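Local coordinates for protein acetyltransferase, GNAT family (Streptococcus pneumoniae, PDB 2ATR) that is of unknown specific function but, as a GNAT-family acetyltransferase, probably transfers an acetyl group from acetyl-coenzyme A to an acceptor amine, at residues A[43-48]-A[92-97]; A[58-63]-A[68-73]; A[86-91]-A[116-121]. All blocks are in the same frame, centred on the assembly; numbering follows the deposited sequence.

Contact 1: residues A[43-48]-A[92-97]; sequences VIYLAL and LGNFKE
Val43 and Tyr45 of strand 43-49, in the central sheet of the GNAT fold, meet Asn94 and Phe95 of the loop that leaves helix 83-92. Two places apart on the strand, Val43 and Tyr45 project to the same face, toward the loop. Branched, apolar Val43 suits a buried position beside the edge of the Phe95 ring: Val43 CB lies 4.3 Å from Phe95 CE2, near the ring plane. That is loose apolar packing, extended by Leu59 and Leu42, which also touch Phe95. Tyr45 is longer and spans the layer from the sheet to the loop. Its CG stands anti to the carbonyl carbon (chi1 -73°), and the ring runs beside Glu90 and Ala91 of the helix, carrying the hydroxyl outward to the more exposed Asn94. The Tyr45 and Asn94 side chains approach from opposite directions, with ring and amide planes 33° apart. Polar Asn94 thus lies beside the hydroxyl end of a ring that belongs to a buried residue. The loop itself is held close to the helix end by Phe95 N, which donates a 2.8 Å hydrogen bond to Leu92 O.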
loop_
_atom_site.group_PDB
_atom_site.type_symbol
_atom_site.label_atom_id
_atom_site.label_comp_id
_atom_site.label_asym_id
_atom_site.label_seq_id
_atom_site.Cartn_x
_atom_site.Cartn_y
_atom_site.Cartn_z
ATOM N N VAL A 43 -9.599 -2.317 1.941
ATOM C CA VAL A 43 -9.693 -0.875 2.016
ATOM C C VAL A 43 -8.795 -0.220 0.977
ATOM O O VAL A 43 -7.722 -0.725 0.675
ATOM C CB VAL A 43 -9.367 -0.352 3.432
ATOM C CG1 VAL A 43 -7.918 0.010 3.581
ATOM C CG2 VAL A 43 -10.250 0.796 3.792
ATOM N N ILE A 44 -9.254 0.904 0.438
ATOM C CA ILE A 44 -8.424 1.792 -0.372
ATOM C C ILE A 44 -8.578 3.241 0.051
ATOM O O ILE A 44 -9.682 3.720 0.192
ATOM C CB ILE A 44 -8.752 1.638 -1.860
ATOM C CG1 ILE A 44 -8.474 0.220 -2.334
ATOM C CG2 ILE A 44 -7.984 2.640 -2.684
ATOM C CD1 ILE A 44 -9.221 -0.153 -3.558
ATOM N N TYR A 45 -7.460 3.922 0.248
ATOM C CA TYR A 45 -7.445 5.372 0.407
ATOM C C TYR A 45 -6.691 6.025 -0.751
ATOM O O TYR A 45 -5.711 5.478 -1.228
ATOM C CB TYR A 45 -6.800 5.767 1.743
ATOM C CG TYR A 45 -7.647 5.483 2.972
ATOM C CD1 TYR A 45 -8.224 6.509 3.690
ATOM C CD2 TYR A 45 -7.862 4.192 3.406
ATOM C CE1 TYR A 45 -8.987 6.258 4.783
ATOM C CE2 TYR A 45 -8.621 3.931 4.494
ATOM C CZ TYR A 45 -9.187 4.965 5.186
ATOM O OH TYR A 45 -9.944 4.701 6.290
ATOM N N LEU A 46 -7.155 7.191 -1.191
ATOM C CA LEU A 46 -6.410 7.986 -2.176
ATOM C C LEU A 46 -5.867 9.245 -1.543
ATOM O O LEU A 46 -6.463 9.758 -0.579
ATOM C CB LEU A 46 -7.278 8.374 -3.374
ATOM C CG LEU A 46 -7.939 7.198 -4.068
ATOM C CD1 LEU A 46 -8.766 7.738 -5.232
ATOM C CD2 LEU A 46 -6.844 6.203 -4.560
ATOM N N ALA A 47 -4.730 9.712 -2.066
ATOM C CA ALA A 47 -4.180 11.012 -1.763
ATOM C C ALA A 47 -4.535 11.935 -2.929
ATOM O O ALA A 47 -4.342 11.553 -4.106
ATOM C CB ALA A 47 -2.676 10.926 -1.617
ATOM N N LEU A 48 -5.108 13.103 -2.592
ATOM C CA LEU A 48 -5.623 14.069 -3.587
ATOM C C LEU A 48 -5.006 15.426 -3.384
ATOM O O LEU A 48 -4.942 15.938 -2.264
ATOM C CB LEU A 48 -7.149 14.219 -3.489
ATOM C CG LEU A 48 -7.818 13.215 -4.433
ATOM C CD1 LEU A 48 -8.238 11.941 -3.739
ATOM C CD2 LEU A 48 -8.998 13.877 -5.098
ATOM N N LEU A 92 -4.352 1.910 8.052
ATOM C CA LEU A 92 -4.082 0.935 9.127
ATOM C C LEU A 92 -4.905 1.213 10.397
ATOM O O LEU A 92 -5.060 0.323 11.227
ATOM C CB LEU A 92 -2.595 0.887 9.473
ATOM C CG LEU A 92 -1.679 0.311 8.382
ATOM C CD1 LEU A 92 -0.280 0.452 8.845
ATOM C CD2 LEU A 92 -2.090 -1.145 8.085
ATOM N N GLY A 93 -5.408 2.451 10.531
ATOM C CA GLY A 93 -6.301 2.846 11.618
ATOM C C GLY A 93 -7.557 1.994 11.705
ATOM O O GLY A 93 -8.154 1.809 12.796
ATOM N N ASN A 94 -7.956 1.449 10.562
ATOM C CA ASN A 94 -9.066 0.521 10.511
ATOM C C ASN A 94 -8.728 -0.866 11.027
ATOM O O ASN A 94 -9.621 -1.684 11.215
ATOM C CB ASN A 94 -9.592 0.412 9.093
ATOM C CG ASN A 94 -9.990 1.747 8.541
ATOM O OD1 ASN A 94 -9.238 2.378 7.779
ATOM N ND2 ASN A 94 -11.147 2.222 8.963
ATOM N N PHE A 95 -7.448 -1.136 11.277
ATOM C CA PHE A 95 -7.040 -2.522 11.475
ATOM C C PHE A 95 -6.105 -2.666 12.624
ATOM O O PHE A 95 -5.272 -3.579 12.623
ATOM C CB PHE A 95 -6.473 -3.121 10.183
ATOM C CG PHE A 95 -7.500 -3.249 9.094
ATOM C CD1 PHE A 95 -8.464 -4.241 9.145
ATOM C CD2 PHE A 95 -7.540 -2.342 8.033
ATOM C CE1 PHE A 95 -9.439 -4.317 8.201
ATOM C CE2 PHE A 95 -8.502 -2.440 7.061
ATOM C CZ PHE A 95 -9.446 -3.436 7.137
ATOM N N LYS A 96 -6.284 -1.795 13.622
ATOM C CA LYS A 96 -5.325 -1.673 14.738
ATOM C C LYS A 96 -5.291 -2.870 15.682
ATOM O O LYS A 96 -4.333 -3.036 16.446
ATOM C CB LYS A 96 -5.528 -0.351 15.525
ATOM C CG LYS A 96 -6.913 -0.195 16.201
ATOM C CD LYS A 96 -7.322 1.311 16.394
ATOM C CE LYS A 96 -8.537 1.507 17.389
ATOM N NZ LYS A 96 -9.519 0.332 17.373
ATOM N N GLU A 97 -6.323 -3.719 15.601
ATOM C CA GLU A 97 -6.375 -4.953 16.384
ATOM C C GLU A 97 -6.183 -6.219 15.506
ATOM O O GLU A 97 -6.203 -7.313 16.050
ATOM C CB GLU A 97 -7.696 -5.037 17.203
ATOM C CG GLU A 97 -8.072 -3.694 17.867
ATOM C CD GLU A 97 -8.621 -3.835 19.295
ATOM O OE1 GLU A 97 -9.414 -4.783 19.547
ATOM O OE2 GLU A 97 -8.259 -2.981 20.170
#

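Contact 2: residues A[58-63]-A[68-73]; sequences RLVGDG and FVQDLI
Phe68 opens the pairing of the antiparallel hairpin 52-61/66-74 by trading two backbone hydrogen bonds with Val60: Phe68 N to Val60 O at 2.7 Å, and Val60 N to Phe68 O at 3.0 Å. Phe68 O also takes a CA-H...O contact from Leu59. Beside these bonds Val60 CG2 touches Phe68 CB at 3.8 Å, and the ring turns its edge to Gly61, where the lack of a side chain makes room. Val69 pairs with Leu59 without hydrogen bonds on the sheet face turned to helix 83-92; its CG2 meets Leu59 CD2, apolar against apolar in a buried layer. At Gln70 the register slips in a classic beta bulge, of the kind that in GNAT enzymes helps splay this strand from the next and open the acetyl-coenzyme A cleft. Arg58 O accepts both bulge amides, Gln70 N at 2.8 Å and Asp71 N at 3.2 Å. With its CG anti to the backbone N (chi1 175°), Gln70 lays that carbon over one face of the Arg58 guanidinium, 3.3 Å above the plane. Asp71 returns to the pairing, its O accepting Arg58 N, and forms a salt bridge: Arg58 NE reaches Asp71 OD2 at 2.8 Å from above the carboxylate plane. A water joins Arg58 NH2, Gln70 NE2 and Asp71 OD1. Tyr19 OH of helix 12-20 also bonds Asp71 OD2, so helix 12-20 lies by the Arg58 face, while Met88 and Ala91 of helix 83-92 pack on Val69 and Leu59.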
loop_
_atom_site.group_PDB
_atom_site.type_symbol
_atom_site.label_atom_id
_atom_site.label_comp_id
_atom_site.label_asym_id
_atom_site.label_seq_id
_atom_site.Cartn_x
_atom_site.Cartn_y
_atom_site.Cartn_z
ATOM N N ARG A 58 -3.558 0.390 -0.716
ATOM C CA ARG A 58 -4.502 -0.681 -0.864
ATOM C C ARG A 58 -4.102 -1.844 0.069
ATOM O O ARG A 58 -2.990 -2.409 0.009
ATOM C CB ARG A 58 -4.539 -1.177 -2.316
ATOM C CG ARG A 58 -5.591 -2.165 -2.622
ATOM C CD ARG A 58 -5.770 -2.343 -4.130
ATOM N NE ARG A 58 -4.724 -3.165 -4.759
ATOM C CZ ARG A 58 -4.685 -4.492 -4.799
ATOM N NH1 ARG A 58 -5.561 -5.262 -4.134
ATOM N NH2 ARG A 58 -3.718 -5.075 -5.477
ATOM N N LEU A 59 -5.023 -2.183 0.954
ATOM C CA LEU A 59 -4.804 -3.288 1.905
ATOM C C LEU A 59 -5.624 -4.471 1.509
ATOM O O LEU A 59 -6.723 -4.307 1.000
ATOM C CB LEU A 59 -5.197 -2.852 3.311
ATOM C CG LEU A 59 -4.648 -1.584 3.945
ATOM C CD1 LEU A 59 -5.121 -1.566 5.380
ATOM C CD2 LEU A 59 -3.164 -1.518 3.883
ATOM N N VAL A 60 -5.095 -5.672 1.767
ATOM C CA VAL A 60 -5.724 -6.951 1.440
ATOM C C VAL A 60 -5.579 -7.937 2.613
ATOM O O VAL A 60 -4.777 -7.703 3.531
ATOM C CB VAL A 60 -5.121 -7.621 0.150
ATOM C CG1 VAL A 60 -5.337 -6.698 -1.094
ATOM C CG2 VAL A 60 -3.653 -7.997 0.344
ATOM N N GLY A 61 -6.322 -9.038 2.560
ATOM C CA GLY A 61 -6.237 -10.044 3.637
ATOM C C GLY A 61 -7.605 -10.317 4.185
ATOM O O GLY A 61 -8.612 -9.936 3.581
ATOM N N ASP A 62 -7.662 -10.998 5.326
ATOM C CA ASP A 62 -8.977 -11.362 5.914
ATOM C C ASP A 62 -9.529 -10.245 6.817
ATOM O O ASP A 62 -10.728 -10.240 7.116
ATOM C CB ASP A 62 -8.939 -12.751 6.592
ATOM C CG ASP A 62 -8.015 -12.775 7.801
ATOM O OD1 ASP A 62 -8.002 -11.851 8.600
ATOM O OD2 ASP A 62 -7.257 -13.696 7.944
ATOM N N GLY A 63 -8.684 -9.303 7.231
ATOM C CA GLY A 63 -9.103 -8.158 7.995
ATOM C C GLY A 63 -9.186 -8.432 9.487
ATOM O O GLY A 63 -9.526 -7.533 10.264
ATOM N N PHE A 68 -2.453 -7.124 4.850
ATOM C CA PHE A 68 -1.187 -6.928 4.093
ATOM C C PHE A 68 -1.300 -5.585 3.397
ATOM O O PHE A 68 -2.362 -5.293 2.817
ATOM C CB PHE A 68 -0.949 -8.059 3.081
ATOM C CG PHE A 68 -0.865 -9.438 3.725
ATOM C CD1 PHE A 68 0.368 -9.950 4.137
ATOM C CD2 PHE A 68 -2.031 -10.171 4.002
ATOM C CE1 PHE A 68 0.466 -11.215 4.730
ATOM C CE2 PHE A 68 -1.946 -11.401 4.628
ATOM C CZ PHE A 68 -0.682 -11.931 4.975
ATOM N N VAL A 69 -0.235 -4.792 3.471
ATOM C CA VAL A 69 -0.169 -3.498 2.771
ATOM C C VAL A 69 0.251 -3.882 1.359
ATOM O O VAL A 69 1.426 -4.188 1.099
ATOM C CB VAL A 69 0.864 -2.456 3.379
ATOM C CG1 VAL A 69 0.912 -1.177 2.461
ATOM C CG2 VAL A 69 0.471 -2.011 4.796
ATOM N N GLN A 70 -0.728 -3.986 0.467
ATOM C CA GLN A 70 -0.471 -4.534 -0.869
ATOM C C GLN A 70 0.110 -3.486 -1.842
ATOM O O GLN A 70 1.162 -3.724 -2.463
ATOM C CB GLN A 70 -1.738 -5.182 -1.391
ATOM C CG GLN A 70 -1.678 -5.708 -2.840
ATOM C CD GLN A 70 -0.523 -6.697 -3.067
ATOM O OE1 GLN A 70 -0.089 -7.381 -2.151
ATOM N NE2 GLN A 70 0.000 -6.725 -4.277
ATOM N N ASP A 71 -0.524 -2.322 -1.957
ATOM C CA ASP A 71 0.017 -1.221 -2.807
ATOM C C ASP A 71 0.164 -0.002 -1.943
ATOM O O ASP A 71 -0.748 0.324 -1.147
ATOM C CB ASP A 71 -0.899 -0.846 -4.012
ATOM C CG ASP A 71 -1.179 -2.005 -4.954
ATOM O OD1 ASP A 71 -0.282 -2.847 -5.212
ATOM O OD2 ASP A 71 -2.312 -2.055 -5.476
ATOM N N LEU A 72 1.311 0.646 -2.031
ATOM C CA LEU A 72 1.491 1.988 -1.510
ATOM C C LEU A 72 2.217 2.825 -2.572
ATOM O O LEU A 72 3.407 2.584 -2.873
ATOM C CB LEU A 72 2.292 2.001 -0.215
ATOM C CG LEU A 72 2.529 3.359 0.462
ATOM C CD1 LEU A 72 1.182 4.047 0.790
ATOM C CD2 LEU A 72 3.374 3.230 1.738
ATOM N N ILE A 73 1.511 3.791 -3.137
ATOM C CA ILE A 73 2.056 4.547 -4.271
ATOM C C ILE A 73 1.859 6.011 -3.998
ATOM O O ILE A 73 0.756 6.417 -3.634
ATOM C CB ILE A 73 1.350 4.206 -5.617
ATOM C CG1 ILE A 73 1.523 2.732 -5.954
ATOM C CG2 ILE A 73 1.910 5.072 -6.758
ATOM C CD1 ILE A 73 0.668 2.256 -7.073
HETATM O O HOH W 1 -1.036 -5.005 -6.744
#

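Contact 3: residues A[86-91]-A[116-121]; sequences SLMKEA and RSMGFE
The methyl of Met88, on helix 83-92 of the GNAT fold, sits against Phe120 and Met118 just beyond the C-terminal end of helix 109-117. Both methionines are modelled as selenomethionine. Met88 CE comes to 3.5 Å from Phe120 CE2, reaching the ring obliquely, and to 4.0 Å from Met118 CG. Long, unbranched and flexible, the Met88 chain can fold to fit: bends at chi2 (-73°) and chi3 (-75°) swing the methyl round to the corner between the two partners. Met118 answers with its own bent chain, whose SE lies 4.1 Å from Met88 CB. At the exposed side of the contact Lys89 crosses Met118 at about a right angle and brings NZ within 4.1 Å of SE; its long aliphatic chain lets the ammonium stay at the surface. Contact here is thus essentially apolar packing between side chains.

One shell out, Met118 and Phe120 are set by the way helix 109-117 ends. Gly119 has a positive phi (97°) and closes a Schellman motif, turning the chain so that the residues before and after it both direct their side chains toward Met88; a glycine tolerates this backbone, where a CB would press on the preceding carbonyl oxygen. On the helix side, Met88 rests on Ile57 of strand 52-61. Behind the turn Arg116 grips Glu121 side-on, one nitrogen to each oxygen: NE to OE1 and NH2 to OE2, each at 2.8 Å, with OE2 using its syn lone pair.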
loop_
_atom_site.group_PDB
_atom_site.type_symbol
_atom_site.label_atom_id
_atom_site.label_comp_id
_atom_site.label_asym_id
_atom_site.label_seq_id
_atom_site.Cartn_x
_atom_site.Cartn_y
_atom_site.Cartn_z
ATOM N N SER A 86 0.596 9.578 5.889
ATOM C CA SER A 86 -0.806 9.851 5.979
ATOM C C SER A 86 -1.617 8.691 5.485
ATOM O O SER A 86 -2.525 8.272 6.171
ATOM C CB SER A 86 -1.127 11.127 5.166
ATOM O OG SER A 86 -0.384 12.182 5.729
ATOM N N LEU A 87 -1.282 8.188 4.287
ATOM C CA LEU A 87 -1.982 7.029 3.682
ATOM C C LEU A 87 -1.956 5.775 4.629
ATOM O O LEU A 87 -2.996 5.161 4.910
ATOM C CB LEU A 87 -1.374 6.697 2.327
ATOM C CG LEU A 87 -1.743 7.657 1.160
ATOM C CD1 LEU A 87 -0.904 7.250 -0.080
ATOM C CD2 LEU A 87 -3.243 7.561 0.859
HETATM N N MSE A 88 -0.764 5.489 5.128
HETATM C CA MSE A 88 -0.500 4.401 6.077
HETATM C C MSE A 88 -1.308 4.568 7.385
HETATM O O MSE A 88 -1.993 3.648 7.846
HETATM C CB MSE A 88 1.033 4.320 6.335
HETATM C CG MSE A 88 1.852 3.587 5.196
HETATM SE SE MSE A 88 1.658 1.772 5.112
HETATM C CE MSE A 88 2.677 1.354 6.568
ATOM N N LYS A 89 -1.239 5.749 7.982
ATOM C CA LYS A 89 -1.952 5.999 9.261
ATOM C C LYS A 89 -3.459 5.904 9.135
ATOM O O LYS A 89 -4.096 5.234 9.971
ATOM C CB LYS A 89 -1.489 7.310 9.918
ATOM C CG LYS A 89 -0.012 7.277 10.345
ATOM C CD LYS A 89 0.506 8.681 10.780
ATOM C CE LYS A 89 1.973 8.673 11.073
ATOM N NZ LYS A 89 2.391 7.562 12.012
ATOM N N GLU A 90 -4.037 6.466 8.072
ATOM C CA GLU A 90 -5.501 6.296 7.836
ATOM C C GLU A 90 -5.962 4.880 7.499
ATOM O O GLU A 90 -6.979 4.401 8.047
ATOM C CB GLU A 90 -6.051 7.239 6.772
ATOM C CG GLU A 90 -5.845 8.731 7.085
ATOM C CD GLU A 90 -6.481 9.158 8.418
ATOM O OE1 GLU A 90 -7.580 8.660 8.752
ATOM O OE2 GLU A 90 -5.863 9.980 9.142
ATOM N N ALA A 91 -5.257 4.213 6.578
ATOM C CA ALA A 91 -5.677 2.850 6.213
ATOM C C ALA A 91 -5.508 1.892 7.390
ATOM O O ALA A 91 -6.441 1.178 7.718
ATOM C CB ALA A 91 -4.940 2.342 4.973
ATOM N N ARG A 116 10.058 1.419 8.905
ATOM C CA ARG A 116 10.448 1.461 10.325
ATOM C C ARG A 116 9.890 2.704 10.985
ATOM O O ARG A 116 9.381 2.612 12.110
ATOM C CB ARG A 116 11.950 1.346 10.491
ATOM C CG ARG A 116 12.516 -0.079 10.400
ATOM C CD ARG A 116 14.026 -0.104 10.893
ATOM N NE ARG A 116 14.547 -1.479 11.007
ATOM C CZ ARG A 116 15.601 -1.959 10.345
ATOM N NH1 ARG A 116 16.306 -1.186 9.498
ATOM N NH2 ARG A 116 15.969 -3.215 10.522
ATOM N N SER A 117 9.853 3.839 10.266
ATOM C CA SER A 117 9.284 5.080 10.860
ATOM C C SER A 117 7.803 4.890 11.048
ATOM O O SER A 117 7.175 5.569 11.871
ATOM C CB SER A 117 9.570 6.344 10.005
ATOM O OG SER A 117 8.689 6.358 8.886
HETATM N N MSE A 118 7.229 3.931 10.321
HETATM C CA MSE A 118 5.810 3.628 10.469
HETATM C C MSE A 118 5.597 2.548 11.531
HETATM O O MSE A 118 4.486 2.209 11.796
HETATM C CB MSE A 118 5.161 3.202 9.135
HETATM C CG MSE A 118 4.927 4.301 8.091
HETATM SE SE MSE A 118 4.014 5.793 8.663
HETATM C CE MSE A 118 5.314 6.845 8.836
ATOM N N GLY A 119 6.662 2.026 12.156
ATOM C CA GLY A 119 6.466 1.017 13.229
ATOM C C GLY A 119 6.614 -0.437 12.757
ATOM O O GLY A 119 6.270 -1.371 13.487
ATOM N N PHE A 120 7.091 -0.630 11.527
ATOM C CA PHE A 120 7.332 -1.964 10.932
ATOM C C PHE A 120 8.801 -2.338 11.115
ATOM O O PHE A 120 9.650 -1.432 11.152
ATOM C CB PHE A 120 6.991 -1.975 9.424
ATOM C CG PHE A 120 5.511 -2.054 9.126
ATOM C CD1 PHE A 120 4.946 -3.262 8.659
ATOM C CD2 PHE A 120 4.660 -0.918 9.321
ATOM C CE1 PHE A 120 3.575 -3.360 8.384
ATOM C CE2 PHE A 120 3.275 -1.012 9.090
ATOM C CZ PHE A 120 2.728 -2.233 8.581
ATOM N N GLU A 121 9.074 -3.635 11.258
ATOM C CA GLU A 121 10.432 -4.195 11.405
ATOM C C GLU A 121 10.630 -5.320 10.391
ATOM O O GLU A 121 9.690 -6.038 10.052
ATOM C CB GLU A 121 10.667 -4.708 12.877
ATOM C CG GLU A 121 12.138 -5.175 13.198
ATOM C CD GLU A 121 13.216 -4.223 12.691
ATOM O OE1 GLU A 121 13.085 -3.000 12.804
ATOM O OE2 GLU A 121 14.181 -4.716 12.096
#

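How the contacts relate
Strand 43-49 opens contact 1. The chain then runs through strand 52-61 and doubles back as strand 66-74, so contact 2 closes a short hairpin loop nested wholly inside contact 1. Helix 83-92 follows and opens contact 3; residues 92-97 then close contact 1, and only after strand 100-102 and helix 109-117 does segment 116-121 close contact 3, so contacts 1 and 3 cross. Contact 2 is already finished when contact 3 begins. Leu72 of contact 2 packs on Leu87 and Met88 of contact 3, and Leu92 of contact 1 on Phe120. Together they tie strands 43-49, 52-61 and 66-74 to helix 83-92, and that helix to the turn after helix 109-117.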